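Local coordinates for cell division control protein 73 (Saccharomyces cerevisiae, PDB 3V46) that serves as a subunit of the PAF1 complex, which acts in RNA polymerase II transcription elongation and histone modification, and contributes a Ras-like domain promoting association with chromatin, at residues A[34-39]-A[154-159]. Sequence-based numbering, arbitrary orientation.
Sequences QFLLES and RYFWHS
Trp157 and Phe156 leave their helix by different first torsions and close on Leu36 together: the indole has CG anti to the carbonyl carbon (chi1 -79°), whereas the phenyl has CG anti to the backbone N (chi1 171°). With CG beside the backbone N, the indole reaches toward helix 32-38 and gives its pyrrole N-H to a main-chain carbonyl near that helix's C-terminal end. Trp157 NE1 lies 3.0 Å from Leu36 O, the bond is almost straight at 172°, and the oxygen sits at the ring edge, in the indole plane. The nitrogen approaches tilted from the carbonyl plane of Leu36.

Apolar contacts flank this bond. Leu36 CB lies 3.7 Å from Trp157 CZ2 on the benzo side of the indole, and Leu36 CD1 is 4.0 Å from that same carbon. The other methyl, CD2, meets the neighbouring ring, with Leu36 CD2 to Phe156 CD2 at 3.6 Å. CD2 also stands above one indole face, offset toward the rim, as does Phe156 CD2, so the leucine fork lies beside the corner where the two rings meet.

Around the contact, Ile57 of strand 54-59 touches Trp157 and Lys59 makes a cation-pi contact with it, while Phe156 packs on Phe120 and Tyr118 of strand 116-122. Helices 32-38 and 149-166 are thereby joined in the Ras-like domain, against its mixed sheet. A leucine in place of Trp157 would probably leave the Leu36 carbonyl without this donor and open a gap beside the Leu36 side chain. The chemistry is that of a buried apolar contact with one directional polar link: Leu36 packs against both rings, and the N-H to O bond fixes the indole's rotation while satisfying its buried nitrogen.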
loop_
_atom_site.group_PDB
_atom_site.type_symbol
_atom_site.label_atom_id
_atom_site.label_comp_id
_atom_site.label_asym_id
_atom_site.label_seq_id
_atom_site.Cartn_x
_atom_site.Cartn_y
_atom_site.Cartn_z
ATOM N N GLN A 34 -9.835 -7.163 -3.692
ATOM C CA GLN A 34 -10.380 -7.283 -5.037
ATOM C C GLN A 34 -9.376 -6.741 -6.051
ATOM O O GLN A 34 -9.171 -7.311 -7.123
ATOM C CB GLN A 34 -11.693 -6.509 -5.163
ATOM C CG GLN A 34 -12.805 -7.052 -4.290
ATOM C CD GLN A 34 -14.167 -6.979 -4.960
ATOM O OE1 GLN A 34 -14.289 -6.547 -6.109
ATOM N NE2 GLN A 34 -15.202 -7.404 -4.241
ATOM N N PHE A 35 -8.755 -5.627 -5.709
ATOM C CA PHE A 35 -7.823 -5.000 -6.622
ATOM C C PHE A 35 -6.584 -5.868 -6.826
ATOM O O PHE A 35 -6.246 -6.226 -7.952
ATOM C CB PHE A 35 -7.447 -3.603 -6.118
ATOM C CG PHE A 35 -6.606 -2.815 -7.079
ATOM C CD1 PHE A 35 -7.101 -2.437 -8.313
ATOM C CD2 PHE A 35 -5.329 -2.444 -6.732
ATOM C CE1 PHE A 35 -6.318 -1.704 -9.198
ATOM C CE2 PHE A 35 -4.545 -1.706 -7.602
ATOM C CZ PHE A 35 -5.042 -1.336 -8.834
ATOM N N LEU A 36 -5.912 -6.217 -5.740
ATOM C CA LEU A 36 -4.644 -6.925 -5.843
ATOM C C LEU A 36 -4.752 -8.411 -6.205
ATOM O O LEU A 36 -3.829 -8.965 -6.792
ATOM C CB LEU A 36 -3.844 -6.769 -4.555
ATOM C CG LEU A 36 -3.396 -5.348 -4.235
ATOM C CD1 LEU A 36 -2.522 -5.368 -3.013
ATOM C CD2 LEU A 36 -2.647 -4.732 -5.416
ATOM N N LEU A 37 -5.852 -9.063 -5.847
ATOM C CA LEU A 37 -6.001 -10.480 -6.146
ATOM C C LEU A 37 -6.764 -10.742 -7.437
ATOM O O LEU A 37 -6.464 -11.700 -8.156
ATOM C CB LEU A 37 -6.693 -11.203 -4.989
ATOM C CG LEU A 37 -5.861 -11.266 -3.708
ATOM C CD1 LEU A 37 -6.590 -12.082 -2.663
ATOM C CD2 LEU A 37 -4.480 -11.860 -3.979
ATOM N N GLU A 38 -7.757 -9.909 -7.730
ATOM C CA GLU A 38 -8.603 -10.152 -8.886
ATOM C C GLU A 38 -8.372 -9.144 -9.998
ATOM O O GLU A 38 -8.975 -9.251 -11.062
ATOM C CB GLU A 38 -10.070 -10.125 -8.472
ATOM C CG GLU A 38 -10.408 -11.093 -7.356
ATOM C CD GLU A 38 -11.901 -11.250 -7.166
ATOM O OE1 GLU A 38 -12.568 -10.252 -6.811
ATOM O OE2 GLU A 38 -12.410 -12.370 -7.387
ATOM N N SER A 39 -7.510 -8.160 -9.742
ATOM C CA SER A 39 -7.256 -7.088 -10.695
ATOM C C SER A 39 -8.573 -6.429 -11.048
ATOM O O SER A 39 -8.822 -6.055 -12.195
ATOM C CB SER A 39 -6.562 -7.614 -11.946
ATOM O OG SER A 39 -5.356 -8.269 -11.607
ATOM N N ARG A 154 -0.223 -5.990 -12.085
ATOM C CA ARG A 154 0.976 -6.771 -12.352
ATOM C C ARG A 154 2.192 -5.915 -12.032
ATOM O O ARG A 154 3.145 -6.368 -11.390
ATOM C CB ARG A 154 1.020 -7.242 -13.812
ATOM C CG ARG A 154 2.291 -7.971 -14.170
ATOM C CD ARG A 154 2.321 -8.386 -15.642
ATOM N NE ARG A 154 1.229 -9.298 -15.987
ATOM C CZ ARG A 154 0.188 -8.983 -16.757
ATOM N NH1 ARG A 154 0.079 -7.769 -17.291
ATOM N NH2 ARG A 154 -0.746 -9.892 -17.003
ATOM N N TYR A 155 2.146 -4.665 -12.460
ATOM C CA TYR A 155 3.248 -3.753 -12.209
ATOM C C TYR A 155 3.405 -3.476 -10.721
ATOM O O TYR A 155 4.519 -3.386 -10.207
ATOM C CB TYR A 155 3.050 -2.439 -12.957
ATOM C CG TYR A 155 4.101 -1.446 -12.555
ATOM C CD1 TYR A 155 5.386 -1.520 -13.063
ATOM C CD2 TYR A 155 3.827 -0.479 -11.611
ATOM C CE1 TYR A 155 6.357 -0.627 -12.664
ATOM C CE2 TYR A 155 4.780 0.409 -11.208
ATOM C CZ TYR A 155 6.048 0.337 -11.734
ATOM O OH TYR A 155 7.013 1.233 -11.323
ATOM N N PHE A 156 2.293 -3.348 -10.010
ATOM C CA PHE A 156 2.381 -3.106 -8.585
ATOM C C PHE A 156 3.080 -4.264 -7.903
ATOM O O PHE A 156 3.978 -4.064 -7.093
ATOM C CB PHE A 156 1.018 -2.905 -7.936
ATOM C CG PHE A 156 1.099 -2.875 -6.446
ATOM C CD1 PHE A 156 1.455 -1.703 -5.796
ATOM C CD2 PHE A 156 0.890 -4.027 -5.690
ATOM C CE1 PHE A 156 1.579 -1.659 -4.435
ATOM C CE2 PHE A 156 1.004 -3.987 -4.310
ATOM C CZ PHE A 156 1.347 -2.795 -3.681
ATOM N N TRP A 157 2.658 -5.486 -8.207
ATOM C CA TRP A 157 3.272 -6.634 -7.561
ATOM C C TRP A 157 4.746 -6.757 -7.912
ATOM O O TRP A 157 5.541 -7.154 -7.064
ATOM C CB TRP A 157 2.532 -7.922 -7.909
ATOM C CG TRP A 157 1.264 -8.150 -7.148
ATOM C CD1 TRP A 157 0.018 -8.297 -7.673
ATOM C CD2 TRP A 157 1.120 -8.291 -5.731
ATOM N NE1 TRP A 157 -0.893 -8.534 -6.676
ATOM C CE2 TRP A 157 -0.241 -8.542 -5.473
ATOM C CE3 TRP A 157 2.012 -8.256 -4.657
ATOM C CZ2 TRP A 157 -0.734 -8.734 -4.185
ATOM C CZ3 TRP A 157 1.520 -8.452 -3.379
ATOM C CH2 TRP A 157 0.161 -8.693 -3.154
ATOM N N HIS A 158 5.113 -6.434 -9.154
ATOM C CA HIS A 158 6.514 -6.442 -9.569
ATOM C C HIS A 158 7.311 -5.407 -8.770
ATOM O O HIS A 158 8.418 -5.687 -8.312
ATOM C CB HIS A 158 6.614 -6.189 -11.086
ATOM C CG HIS A 158 7.994 -5.874 -11.574
ATOM N ND1 HIS A 158 8.875 -6.845 -11.997
ATOM C CD2 HIS A 158 8.635 -4.691 -11.731
ATOM C CE1 HIS A 158 10.004 -6.277 -12.384
ATOM N NE2 HIS A 158 9.884 -4.970 -12.235
ATOM N N SER A 159 6.722 -4.224 -8.584
ATOM C CA SER A 159 7.334 -3.138 -7.823
ATOM C C SER A 159 7.563 -3.574 -6.387
ATOM O O SER A 159 8.627 -3.347 -5.809
ATOM C CB SER A 159 6.429 -1.898 -7.854
ATOM O OG SER A 159 6.909 -0.880 -6.996
#